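Local coordinates for protein mycosin-1 (Mycobacterium smegmatis, PDB 4KB5) that acts as a membrane-anchored subtilisin-like serine protease that cleaves EspB and may regulate secretion by the ESX-1 type VII system, at residues L50-A55 with A315-G320; V64-I69 with A107-R112; A198-A203 with D252-T257; S319-L324 with A365-E370; A323-R328 with I338-A343. All blocks are in the same frame, centred on the assembly; numbering follows the deposited sequence.

Contact 1. Residues L50-A55 with A315-G320; sequences LRIQEA and AAYVSG
Leu-50 and Ile-52 both reach the aromatic ring of Tyr-317. That tyrosine sits on helix 311-328, the buried helix of the subtilisin fold that carries the serine assigned to the charge relay, Ser-312, near its start. Tyr-317 CG lies anti to its carbonyl carbon (chi1 -81°), swinging the ring toward the 50-55 segment. The side chain of Leu-50 is extended, with CG anti to its carbonyl carbon (chi1 -65°), which brings CD1 obliquely to the ring, 3.6 Å from Tyr-317 CD1. The same methyl makes an off-centre CH-pi contact, Leu-50 CD1 lying 4.1 Å from the centroid of the Tyr-317 ring, and the two side chains meet at a slant. Ile-52 comes in across the tyrosine at about a right angle, and its CD1 stops 4.1 Å from Tyr-317 CE1. Between these two hydrophobic residues the chain changes direction at Arg-51, which leaves the helix 45-49 with positive phi (50°) in a Schellman motif and at once serves as N-cap of helix 52-55. The kink leaves Leu-50 and Ile-52 facing the same ring while Arg-51 turns its own side chain off to a salt bridge with Asp-362. Met-122 packs against both Leu-50 and Tyr-317, and Ile-108 of helix 102-110 touches the tyrosine too. Within the short helix, Ala-55 N donates to Arg-51 O at 2.9 Å.

Contact 2. Residues V64-I69 with A107-R112; sequences VTVAVI and AIIGGR
Ile-109 spreads its two branches over Val-66 and Val-68, packing helix 102-110 of the subtilisin fold on one face of the central parallel sheet. Its CG2 meets Val-66 CG1 tip to tip at 4.0 Å. The other branch runs past Val-68 in the opposite direction and brings Ile-109 CD1 to 3.9 Å from Val-68 CG2. This follows from a chi1 of -68° at Ile-109, which sets CG2 anti to the backbone N and turns CG1 back beside it. Strand alternation does the rest: Val-66 and Val-68 point to the helix, whereas Ala-67 between them points the other way. Further out, Leu-128 and Asn-178 on the strands flanking 65-70 also touch Ile-109, and Ala-316 of helix 311-328 touches it as well. The strand runs on into Asp-70 and the helix starts just after His-101, both assigned to the charge relay. Past the packed residue the chain turns through two glycines, with Gly-111 N bonded back to Ala-107 O at 2.7 Å. Arg-112 holds this turn: its NH2 reaches Val-126 O, and its NH1, with the acceptor close to the guanidinium plane, donates to Gly-110 O at 2.8 Å with an N-H...O angle of 154°.

Contact 3. Residues A198-A203 with D252-T257; sequences AAINYA and DPLVLT
Ala-199 O takes the N-H of Ala-203 at 2.8 Å, one of the helical bonds that hold Ile-200 where it can meet Leu-254 and Val-255. Across the contact itself the touching atoms are carbon. With CG1 beside the backbone N (chi1 -68°), Ile-200 CG2 stands anti to that N, 3.8 Å from Val-255 CG1 and 4.1 Å from Leu-254 CG. Ile-200 crosses Val-255 at about a right angle and meets Leu-254 on a slant. Leu-254 also lays its CD2 near the backbone of the next helical residue, 4.4 Å from Asn-201 CA, while Asn-201 OD1 is hydrogen-bonded to Asn-205 ND2 a turn further on. The contact belongs to the alpha/beta layering of the subtilisin fold: helix 194-206 packs against the chain that follows the cis peptide before Pro-253 and leads into strand 256-261. Val-255 also touches Ile-211 and Val-213 on the adjacent strand 210-214, while Pro-248 and Tyr-251 border Ile-200. Ile-7, near the N terminus, touches Leu-254 from outside the pair. With one isoleucine methyl doing most of the touching, the contact rests on dispersion and shape rather than directional bonds.

Contact 4. Residues S319-L324 with A365-E370; sequences SGLAAL and AALTWE
Leu-367 pushes its branched end against Leu-324, while its neighbour Ala-366 meets Leu-321, so the short helix 363-368 lies against helix 311-328 of the subtilase fold. From CB, a chi1 of -71° sends CG toward the longer helix, where it comes within 4.5 Å of Leu-321 CD1. At the fork the two methyls part company. Leu-367 CD1 goes to the side chain of Leu-324, 4.0 Å from its CD1, and the backbone O of Ala-55 in helix 52-55 lies against that same methyl. Leu-367 CD2 settles instead on the root of Leu-324, 3.8 Å from its CB and 3.7 Å from its carbonyl C, and thus rests partly on backbone. One turn back along helix 311-328, Leu-321 presents both CD1 and CD2 to Ala-366, each 4.0 Å from Ala-366 CB; the small methyl sits at the fork of the leucine. Further along this segment, Ala-365 O accepts from both Thr-368 N and Trp-369 N, and the indole of Trp-369 folds back with one face over Ala-365 CB. Leu-367 O receives a hydrogen bond from Arg-328 NE. The interface is therefore buried and aliphatic, its cohesion coming from the close fit of methyls, while polar bonds tie the backbone of the C-terminal helix at the margin.

Contact 5. Residues A323-R328 with I338-A343; sequences ALVKQR and INRITA
The pair of consecutive helices 311-328 and 334-343 meets where Val-325 faces Arg-340 and Ile-341. Val-325 uses both methyls: CG1 lies 3.8 Å from Arg-340 CD, and CG2 comes more loosely to 4.4 Å from Ile-341 CG1. The valine points toward the second helix, and its chi1 of 174° directs CG1 to the arginine and CG2 to the isoleucine. Arg-340 offers only its aliphatic part here, sliding the CD carbon over the methyl at a slant. Its chain is extended as far as CG-CD and then bends at chi3 (-79°), carrying the guanidinium past Val-325. In the subtilisin fold these helices are layered on the central sheet, and helix 334-343 touches strand 256-261 through Ile-338, Ile-341 and Thr-342, which all meet Leu-256. Ile-341 leaves its backbone obliquely, but its outer end turns back to helix 311-328, where its CD1 is 3.8 Å from Ala-322 CA, and Leu-321 packs on it as well. The guanidinium beyond the bend has polar work of its own. Arg-340 NH2 is hydrogen-bonded to two backbone oxygens of the C-terminal segment, Ala-366 O and Trp-369 O. Phe-329, just after the first helix, adds a cation-pi contact with the same arginine.

Counting from the N terminus, residues 50-55 open the longest span, which contact 1 closes at 315-320. Contacts 2 and 3 both fall within it, one after the other: contact 2 joins strand 65-70 to helix 102-110, and contact 3 joins helix 194-206 to the entry of strand 256-261, on the same sheet but without touching contact 2. Contact 4 starts from the stretch where contact 1 ends and runs on to the C-terminal helix 363-368; contact 5 starts at 323-328, sharing Ala-323 and Leu-324 with contact 4, and closes at helix 334-343, inside contact 4's span. Helix 311-328 thus serves contacts 1, 4 and 5, and packs on contact 2. Contact 3 reaches contact 5 through Leu-256.

Contact 1. Residues L50-A55 with A315-G320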
# COMPACT_ATOMS: atom_id res chain seq x y z
N LEU A 50 -0.65 -15.62 -9.56
CA LEU A 50 0.63 -15.34 -8.92
C LEU A 50 1.37 -16.60 -8.46
O LEU A 50 2.44 -16.49 -7.85
CB LEU A 50 0.42 -14.42 -7.70
CG LEU A 50 -0.10 -13.01 -7.96
CD1 LEU A 50 -0.52 -12.35 -6.65
CD2 LEU A 50 0.96 -12.17 -8.67
N ARG A 51 0.80 -17.77 -8.75
CA ARG A 51 1.40 -19.07 -8.36
C ARG A 51 1.80 -19.12 -6.88
O ARG A 51 2.93 -19.51 -6.51
CB ARG A 51 2.60 -19.44 -9.27
CG ARG A 51 2.37 -19.15 -10.75
CD ARG A 51 3.32 -19.90 -11.67
NE ARG A 51 4.69 -19.38 -11.73
CZ ARG A 51 5.10 -18.34 -12.47
NH1 ARG A 51 4.25 -17.64 -13.21
NH2 ARG A 51 6.39 -17.98 -12.46
N ILE A 52 0.86 -18.72 -6.02
CA ILE A 52 1.13 -18.60 -4.59
C ILE A 52 1.53 -19.93 -3.97
O ILE A 52 2.48 -19.99 -3.18
CB ILE A 52 -0.05 -17.89 -3.86
CG1 ILE A 52 -0.15 -16.44 -4.36
CG2 ILE A 52 0.12 -17.97 -2.34
CD1 ILE A 52 -1.16 -15.55 -3.67
N GLN A 53 0.83 -21.01 -4.35
CA GLN A 53 1.14 -22.35 -3.85
C GLN A 53 2.58 -22.76 -4.16
O GLN A 53 3.29 -23.26 -3.29
CB GLN A 53 0.14 -23.38 -4.41
CG GLN A 53 0.37 -24.80 -3.90
CD GLN A 53 -0.79 -25.76 -4.14
OE1 GLN A 53 -0.72 -26.93 -3.73
NE2 GLN A 53 -1.85 -25.30 -4.80
N GLU A 54 3.02 -22.50 -5.39
CA GLU A 54 4.40 -22.77 -5.77
C GLU A 54 5.35 -21.90 -4.95
O GLU A 54 6.30 -22.40 -4.35
CB GLU A 54 4.61 -22.50 -7.27
CG GLU A 54 6.05 -22.62 -7.72
OE1 GLU A 54 5.36 -22.64 -10.00
OE2 GLU A 54 7.07 -23.91 -9.45
N ALA A 55 5.09 -20.60 -4.93
CA ALA A 55 5.91 -19.64 -4.13
C ALA A 55 6.11 -20.07 -2.68
O ALA A 55 7.18 -19.89 -2.11
CB ALA A 55 5.30 -18.23 -4.18
N ALA A 315 -1.20 -3.55 -3.51
CA ALA A 315 -0.07 -3.30 -2.60
C ALA A 315 0.09 -4.42 -1.58
O ALA A 315 1.20 -4.83 -1.31
CB ALA A 315 -0.24 -1.96 -1.89
N ALA A 316 -1.03 -4.91 -1.03
CA ALA A 316 -0.99 -6.03 -0.08
C ALA A 316 -0.31 -7.28 -0.65
O ALA A 316 0.52 -7.92 0.01
CB ALA A 316 -2.41 -6.36 0.45
N TYR A 317 -0.61 -7.64 -1.90
CA TYR A 317 0.08 -8.78 -2.50
C TYR A 317 1.59 -8.60 -2.54
O TYR A 317 2.34 -9.53 -2.25
CB TYR A 317 -0.45 -9.06 -3.92
CG TYR A 317 -1.74 -9.84 -3.89
CD1 TYR A 317 -1.75 -11.16 -3.45
CD2 TYR A 317 -2.95 -9.25 -4.28
CE1 TYR A 317 -2.92 -11.89 -3.42
CE2 TYR A 317 -4.13 -9.98 -4.24
CZ TYR A 317 -4.09 -11.29 -3.81
OH TYR A 317 -5.23 -12.03 -3.74
N VAL A 318 2.01 -7.39 -2.87
CA VAL A 318 3.44 -7.07 -2.99
C VAL A 318 4.11 -7.01 -1.61
O VAL A 318 5.25 -7.49 -1.43
CB VAL A 318 3.63 -5.77 -3.83
CG1 VAL A 318 5.11 -5.41 -3.97
CG2 VAL A 318 3.01 -5.94 -5.21
N SER A 319 3.39 -6.48 -0.61
CA SER A 319 3.87 -6.57 0.78
C SER A 319 4.03 -8.01 1.21
O SER A 319 5.02 -8.36 1.84
CB SER A 319 2.93 -5.85 1.76
OG SER A 319 2.95 -4.46 1.53
N GLY A 320 3.04 -8.84 0.90
CA GLY A 320 3.20 -10.28 1.16
C GLY A 320 4.44 -10.85 0.50
O GLY A 320 5.19 -11.63 1.11

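Contact 2. Residues V64-I69 with A107-R112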
# COMPACT_ATOMS: atom_id res chain seq x y z
N VAL A 64 8.85 -12.88 10.09
CA VAL A 64 8.76 -11.53 9.55
C VAL A 64 7.53 -10.81 10.09
O VAL A 64 6.47 -11.40 10.20
CB VAL A 64 8.73 -11.53 8.00
CG1 VAL A 64 8.61 -10.10 7.46
CG2 VAL A 64 9.97 -12.22 7.43
N THR A 65 7.69 -9.53 10.40
CA THR A 65 6.59 -8.72 10.90
C THR A 65 6.18 -7.69 9.87
O THR A 65 7.02 -6.93 9.37
CB THR A 65 6.98 -8.03 12.24
OG1 THR A 65 7.24 -9.03 13.22
CG2 THR A 65 5.88 -7.10 12.75
N VAL A 66 4.90 -7.68 9.52
CA VAL A 66 4.36 -6.73 8.56
C VAL A 66 3.38 -5.80 9.24
O VAL A 66 2.42 -6.25 9.89
CB VAL A 66 3.65 -7.45 7.39
CG1 VAL A 66 3.17 -6.45 6.34
CG2 VAL A 66 4.59 -8.48 6.75
N ALA A 67 3.63 -4.50 9.09
CA ALA A 67 2.71 -3.48 9.57
C ALA A 67 1.72 -3.14 8.47
O ALA A 67 2.08 -2.89 7.31
CB ALA A 67 3.47 -2.24 10.02
N VAL A 68 0.45 -3.12 8.85
CA VAL A 68 -0.61 -2.80 7.91
C VAL A 68 -1.15 -1.44 8.30
O VAL A 68 -1.81 -1.31 9.34
CB VAL A 68 -1.70 -3.88 7.93
CG1 VAL A 68 -2.76 -3.61 6.86
CG2 VAL A 68 -1.09 -5.26 7.74
N ILE A 69 -0.84 -0.43 7.50
CA ILE A 69 -1.32 0.93 7.78
C ILE A 69 -2.54 1.19 6.91
O ILE A 69 -2.43 1.36 5.69
CB ILE A 69 -0.19 1.99 7.64
CG1 ILE A 69 0.96 1.67 8.61
CG2 ILE A 69 -0.74 3.39 7.91
CD1 ILE A 69 2.13 2.65 8.58
N ALA A 107 -5.49 -9.84 5.43
CA ALA A 107 -5.72 -11.25 5.08
C ALA A 107 -5.02 -11.59 3.76
O ALA A 107 -4.45 -12.67 3.63
CB ALA A 107 -7.21 -11.56 4.99
N ILE A 108 -5.04 -10.67 2.79
CA ILE A 108 -4.25 -10.87 1.56
C ILE A 108 -2.76 -11.06 1.89
O ILE A 108 -2.09 -11.95 1.33
CB ILE A 108 -4.51 -9.76 0.53
CG1 ILE A 108 -5.88 -10.03 -0.11
CG2 ILE A 108 -3.43 -9.73 -0.56
CD1 ILE A 108 -6.56 -8.82 -0.70
N ILE A 109 -2.26 -10.28 2.85
CA ILE A 109 -0.86 -10.32 3.20
C ILE A 109 -0.55 -11.63 3.91
O ILE A 109 0.40 -12.33 3.54
CB ILE A 109 -0.42 -9.10 4.06
CG1 ILE A 109 -0.47 -7.81 3.24
CG2 ILE A 109 0.98 -9.30 4.64
CD1 ILE A 109 -0.46 -6.55 4.09
N GLY A 110 -1.34 -11.96 4.93
CA GLY A 110 -0.96 -13.01 5.85
C GLY A 110 -2.06 -13.95 6.32
O GLY A 110 -1.83 -14.70 7.25
N GLY A 111 -3.24 -13.89 5.70
CA GLY A 111 -4.34 -14.78 6.06
C GLY A 111 -3.93 -16.25 6.08
O GLY A 111 -3.30 -16.73 5.13
N ARG A 112 -4.29 -16.95 7.15
CA ARG A 112 -3.95 -18.37 7.29
C ARG A 112 -4.84 -19.22 6.37
O ARG A 112 -5.92 -18.76 5.98
CB ARG A 112 -4.05 -18.82 8.75
CG ARG A 112 -2.81 -18.54 9.58
CD ARG A 112 -2.48 -17.04 9.73
NE ARG A 112 -1.37 -16.87 10.67
CZ ARG A 112 -0.46 -15.90 10.66
NH1 ARG A 112 -0.47 -14.93 9.74
NH2 ARG A 112 0.48 -15.90 11.59

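Contact 3. Residues A198-A203 with D252-T257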
# COMPACT_ATOMS: atom_id res chain seq x y z
N ALA A 198 10.57 12.70 5.69
CA ALA A 198 11.52 12.37 6.76
C ALA A 198 11.18 11.03 7.45
O ALA A 198 12.08 10.23 7.77
CB ALA A 198 11.58 13.51 7.78
N ALA A 199 9.90 10.78 7.71
CA ALA A 199 9.49 9.52 8.36
C ALA A 199 9.84 8.30 7.48
O ALA A 199 10.34 7.27 7.96
CB ALA A 199 7.99 9.56 8.67
N ILE A 200 9.59 8.42 6.18
CA ILE A 200 9.94 7.35 5.22
C ILE A 200 11.45 7.05 5.21
O ILE A 200 11.87 5.89 5.35
CB ILE A 200 9.36 7.67 3.84
CG1 ILE A 200 7.83 7.57 3.91
CG2 ILE A 200 9.92 6.72 2.78
CD1 ILE A 200 7.10 8.20 2.75
N ASN A 201 12.26 8.10 5.10
CA ASN A 201 13.71 7.96 5.16
C ASN A 201 14.15 7.32 6.46
O ASN A 201 15.01 6.43 6.47
CB ASN A 201 14.38 9.33 4.99
CG ASN A 201 15.89 9.25 5.06
OD1 ASN A 201 16.55 8.80 4.12
ND2 ASN A 201 16.45 9.65 6.20
N TYR A 202 13.55 7.77 7.56
CA TYR A 202 13.80 7.15 8.86
C TYR A 202 13.47 5.64 8.88
O TYR A 202 14.29 4.81 9.26
CB TYR A 202 13.02 7.89 9.98
CG TYR A 202 13.16 7.22 11.33
CD1 TYR A 202 14.35 7.31 12.06
CD2 TYR A 202 12.10 6.48 11.86
CE1 TYR A 202 14.47 6.68 13.30
CE2 TYR A 202 12.22 5.85 13.09
CZ TYR A 202 13.40 5.95 13.81
OH TYR A 202 13.50 5.32 15.03
N ALA A 203 12.25 5.30 8.48
CA ALA A 203 11.82 3.90 8.49
C ALA A 203 12.66 3.02 7.54
O ALA A 203 13.03 1.89 7.88
CB ALA A 203 10.34 3.80 8.15
N ASP A 252 8.73 7.03 -4.54
CA ASP A 252 9.44 6.04 -5.37
C ASP A 252 10.83 6.59 -5.77
O ASP A 252 10.92 7.74 -6.16
CB ASP A 252 8.62 5.77 -6.63
CG ASP A 252 9.42 5.03 -7.70
OD1 ASP A 252 9.65 5.62 -8.79
OD2 ASP A 252 9.81 3.87 -7.46
N PRO A 253 11.89 5.76 -5.67
CA PRO A 253 11.97 4.35 -5.34
C PRO A 253 12.35 4.04 -3.89
O PRO A 253 12.69 2.90 -3.57
CB PRO A 253 13.09 3.85 -6.27
CG PRO A 253 14.00 5.04 -6.46
CD PRO A 253 13.22 6.28 -6.08
N LEU A 254 12.31 5.05 -3.03
CA LEU A 254 12.46 4.81 -1.59
C LEU A 254 11.33 3.90 -1.09
O LEU A 254 11.55 2.99 -0.31
CB LEU A 254 12.48 6.13 -0.84
CG LEU A 254 13.23 6.20 0.48
CD1 LEU A 254 14.56 5.43 0.47
CD2 LEU A 254 13.47 7.66 0.81
N VAL A 255 10.11 4.17 -1.57
CA VAL A 255 8.99 3.24 -1.42
C VAL A 255 8.76 2.49 -2.74
O VAL A 255 9.26 2.93 -3.78
CB VAL A 255 7.69 3.98 -1.00
CG1 VAL A 255 7.90 4.68 0.35
CG2 VAL A 255 7.24 4.95 -2.07
N LEU A 256 8.04 1.37 -2.68
CA LEU A 256 7.56 0.67 -3.89
C LEU A 256 6.07 0.94 -4.08
O LEU A 256 5.24 0.54 -3.24
CB LEU A 256 7.84 -0.84 -3.83
CG LEU A 256 7.35 -1.67 -5.04
CD1 LEU A 256 7.92 -1.17 -6.37
CD2 LEU A 256 7.71 -3.14 -4.80
N THR A 257 5.74 1.64 -5.16
CA THR A 257 4.37 2.07 -5.42
C THR A 257 3.69 1.10 -6.38
O THR A 257 4.20 0.83 -7.49
CB THR A 257 4.36 3.50 -5.99
OG1 THR A 257 4.98 4.36 -5.03
CG2 THR A 257 2.94 4.01 -6.27

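Contact 4. Residues S319-L324 with A365-E370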
# COMPACT_ATOMS: atom_id res chain seq x y z
N SER A 319 3.39 -6.48 -0.61
CA SER A 319 3.87 -6.57 0.78
C SER A 319 4.03 -8.01 1.21
O SER A 319 5.02 -8.36 1.84
CB SER A 319 2.93 -5.85 1.76
OG SER A 319 2.95 -4.46 1.53
N GLY A 320 3.04 -8.84 0.90
CA GLY A 320 3.20 -10.28 1.16
C GLY A 320 4.44 -10.85 0.50
O GLY A 320 5.19 -11.63 1.11
N LEU A 321 4.67 -10.48 -0.76
CA LEU A 321 5.87 -11.00 -1.46
C LEU A 321 7.16 -10.52 -0.78
O LEU A 321 8.12 -11.29 -0.57
CB LEU A 321 5.83 -10.60 -2.95
CG LEU A 321 7.08 -10.98 -3.79
CD1 LEU A 321 7.40 -12.48 -3.73
CD2 LEU A 321 6.93 -10.54 -5.24
N ALA A 322 7.19 -9.24 -0.40
CA ALA A 322 8.37 -8.71 0.29
C ALA A 322 8.70 -9.51 1.55
O ALA A 322 9.89 -9.76 1.85
CB ALA A 322 8.20 -7.22 0.60
N ALA A 323 7.66 -9.95 2.27
CA ALA A 323 7.85 -10.80 3.45
C ALA A 323 8.42 -12.18 3.10
O ALA A 323 9.32 -12.69 3.77
CB ALA A 323 6.54 -10.93 4.22
N LEU A 324 7.89 -12.79 2.04
CA LEU A 324 8.49 -14.03 1.52
C LEU A 324 9.98 -13.84 1.20
O LEU A 324 10.83 -14.63 1.63
CB LEU A 324 7.74 -14.51 0.26
CG LEU A 324 6.25 -14.84 0.45
CD1 LEU A 324 5.68 -15.48 -0.80
CD2 LEU A 324 6.05 -15.75 1.64
N ALA A 365 9.57 -16.24 -9.39
CA ALA A 365 10.81 -15.67 -9.94
C ALA A 365 11.55 -14.86 -8.88
O ALA A 365 12.76 -15.05 -8.68
CB ALA A 365 10.52 -14.83 -11.17
N ALA A 366 10.82 -13.98 -8.17
CA ALA A 366 11.41 -13.19 -7.06
C ALA A 366 12.11 -14.05 -6.01
O ALA A 366 13.08 -13.62 -5.38
CB ALA A 366 10.37 -12.29 -6.40
N LEU A 367 11.61 -15.26 -5.82
CA LEU A 367 12.14 -16.11 -4.76
C LEU A 367 13.26 -17.06 -5.22
O LEU A 367 13.93 -17.66 -4.39
CB LEU A 367 11.00 -16.90 -4.10
CG LEU A 367 10.03 -16.07 -3.23
CD1 LEU A 367 8.70 -16.79 -3.02
CD2 LEU A 367 10.66 -15.70 -1.89
N THR A 368 13.46 -17.18 -6.53
CA THR A 368 14.38 -18.19 -7.08
C THR A 368 15.48 -17.66 -8.01
O THR A 368 16.56 -18.23 -8.04
CB THR A 368 13.62 -19.33 -7.83
OG1 THR A 368 12.81 -18.77 -8.86
CG2 THR A 368 12.73 -20.12 -6.89
N TRP A 369 15.23 -16.59 -8.77
CA TRP A 369 16.24 -16.06 -9.71
C TRP A 369 17.49 -15.61 -9.00
O TRP A 369 17.43 -15.07 -7.88
CB TRP A 369 15.72 -14.90 -10.55
CG TRP A 369 14.76 -15.26 -11.67
CD1 TRP A 369 13.99 -16.41 -11.80
CD2 TRP A 369 14.41 -14.43 -12.84
NE1 TRP A 369 13.24 -16.36 -12.94
CE2 TRP A 369 13.44 -15.21 -13.61
CE3 TRP A 369 14.81 -13.19 -13.32
CZ2 TRP A 369 12.89 -14.74 -14.80
CZ3 TRP A 369 14.25 -12.72 -14.53
CH2 TRP A 369 13.31 -13.48 -15.24
N GLU A 370 18.63 -15.83 -9.66
CA GLU A 370 19.90 -15.31 -9.18
C GLU A 370 20.22 -14.05 -9.97
O GLU A 370 20.35 -14.08 -11.20
CB GLU A 370 21.01 -16.35 -9.33
CG GLU A 370 22.06 -16.30 -8.23
CD GLU A 370 23.40 -16.85 -8.67
OE1 GLU A 370 24.43 -16.30 -8.24
OE2 GLU A 370 23.43 -17.83 -9.45

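Contact 5. Residues A323-R328 with I338-A343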
# COMPACT_ATOMS: atom_id res chain seq x y z
N ALA A 323 7.66 -9.95 2.27
CA ALA A 323 7.85 -10.80 3.45
C ALA A 323 8.42 -12.18 3.10
O ALA A 323 9.32 -12.69 3.77
CB ALA A 323 6.54 -10.93 4.22
N LEU A 324 7.89 -12.79 2.04
CA LEU A 324 8.49 -14.03 1.52
C LEU A 324 9.98 -13.84 1.20
O LEU A 324 10.83 -14.63 1.63
CB LEU A 324 7.74 -14.51 0.26
CG LEU A 324 6.25 -14.84 0.45
CD1 LEU A 324 5.68 -15.48 -0.80
CD2 LEU A 324 6.05 -15.75 1.64
N VAL A 325 10.28 -12.77 0.46
CA VAL A 325 11.66 -12.46 0.09
C VAL A 325 12.52 -12.24 1.34
O VAL A 325 13.63 -12.76 1.43
CB VAL A 325 11.74 -11.24 -0.86
CG1 VAL A 325 13.19 -10.84 -1.11
CG2 VAL A 325 11.02 -11.54 -2.16
N LYS A 326 11.97 -11.51 2.32
CA LYS A 326 12.68 -11.24 3.57
C LYS A 326 13.04 -12.52 4.34
O LYS A 326 14.14 -12.64 4.87
CB LYS A 326 11.87 -10.26 4.43
CG LYS A 326 12.50 -9.88 5.76
CD LYS A 326 13.85 -9.20 5.59
CE LYS A 326 14.43 -8.84 6.94
NZ LYS A 326 15.82 -8.33 6.81
N GLN A 327 12.13 -13.48 4.40
CA GLN A 327 12.44 -14.77 5.01
C GLN A 327 13.50 -15.53 4.21
O GLN A 327 14.45 -16.06 4.79
CB GLN A 327 11.20 -15.65 5.20
CG GLN A 327 11.55 -16.98 5.87
CD GLN A 327 10.45 -18.03 5.82
OE1 GLN A 327 10.61 -19.11 6.38
NE2 GLN A 327 9.35 -17.73 5.17
N ARG A 328 13.32 -15.61 2.90
CA ARG A 328 14.23 -16.39 2.07
C ARG A 328 15.63 -15.78 1.99
O ARG A 328 16.62 -16.51 2.08
CB ARG A 328 13.66 -16.61 0.67
CG ARG A 328 14.48 -17.61 -0.13
CD ARG A 328 13.60 -18.45 -1.02
NE ARG A 328 14.37 -19.31 -1.91
CZ ARG A 328 14.70 -20.58 -1.65
NH1 ARG A 328 14.34 -21.16 -0.52
NH2 ARG A 328 15.41 -21.26 -2.54
N ILE A 338 13.28 -4.59 -2.76
CA ILE A 338 12.54 -3.91 -3.83
C ILE A 338 13.15 -4.19 -5.22
O ILE A 338 12.42 -4.43 -6.18
CB ILE A 338 12.47 -2.38 -3.59
CG1 ILE A 338 11.54 -2.06 -2.41
CG2 ILE A 338 11.99 -1.64 -4.83
CD1 ILE A 338 11.71 -0.64 -1.89
N ASN A 339 14.49 -4.18 -5.31
CA ASN A 339 15.16 -4.43 -6.59
C ASN A 339 14.84 -5.82 -7.13
O ASN A 339 14.54 -5.99 -8.30
CB ASN A 339 16.69 -4.28 -6.46
CG ASN A 339 17.42 -4.64 -7.76
OD1 ASN A 339 18.11 -5.65 -7.84
ND2 ASN A 339 17.21 -3.83 -8.78
N ARG A 340 14.92 -6.81 -6.25
CA ARG A 340 14.59 -8.19 -6.56
C ARG A 340 13.13 -8.36 -7.05
O ARG A 340 12.87 -9.09 -8.02
CB ARG A 340 14.89 -9.04 -5.33
CG ARG A 340 14.42 -10.48 -5.42
CD ARG A 340 15.08 -11.32 -4.34
NE ARG A 340 16.44 -11.67 -4.72
CZ ARG A 340 16.78 -12.67 -5.54
NH1 ARG A 340 18.06 -12.86 -5.80
NH2 ARG A 340 15.87 -13.46 -6.09
N ILE A 341 12.20 -7.67 -6.41
CA ILE A 341 10.79 -7.71 -6.81
C ILE A 341 10.56 -7.04 -8.18
O ILE A 341 9.84 -7.59 -9.02
CB ILE A 341 9.89 -7.10 -5.71
CG1 ILE A 341 9.90 -8.01 -4.47
CG2 ILE A 341 8.47 -6.86 -6.22
CD1 ILE A 341 9.12 -7.48 -3.28
N THR A 342 11.16 -5.87 -8.40
CA THR A 342 10.95 -5.16 -9.66
C THR A 342 11.73 -5.79 -10.84
O THR A 342 11.25 -5.75 -11.97
CB THR A 342 11.30 -3.67 -9.54
OG1 THR A 342 12.67 -3.54 -9.15
CG2 THR A 342 10.39 -3.00 -8.47
N ALA A 343 12.90 -6.36 -10.57
CA ALA A 343 13.76 -6.96 -11.59
C ALA A 343 13.18 -8.24 -12.15
O ALA A 343 13.42 -8.56 -13.32
CB ALA A 343 15.15 -7.23 -11.04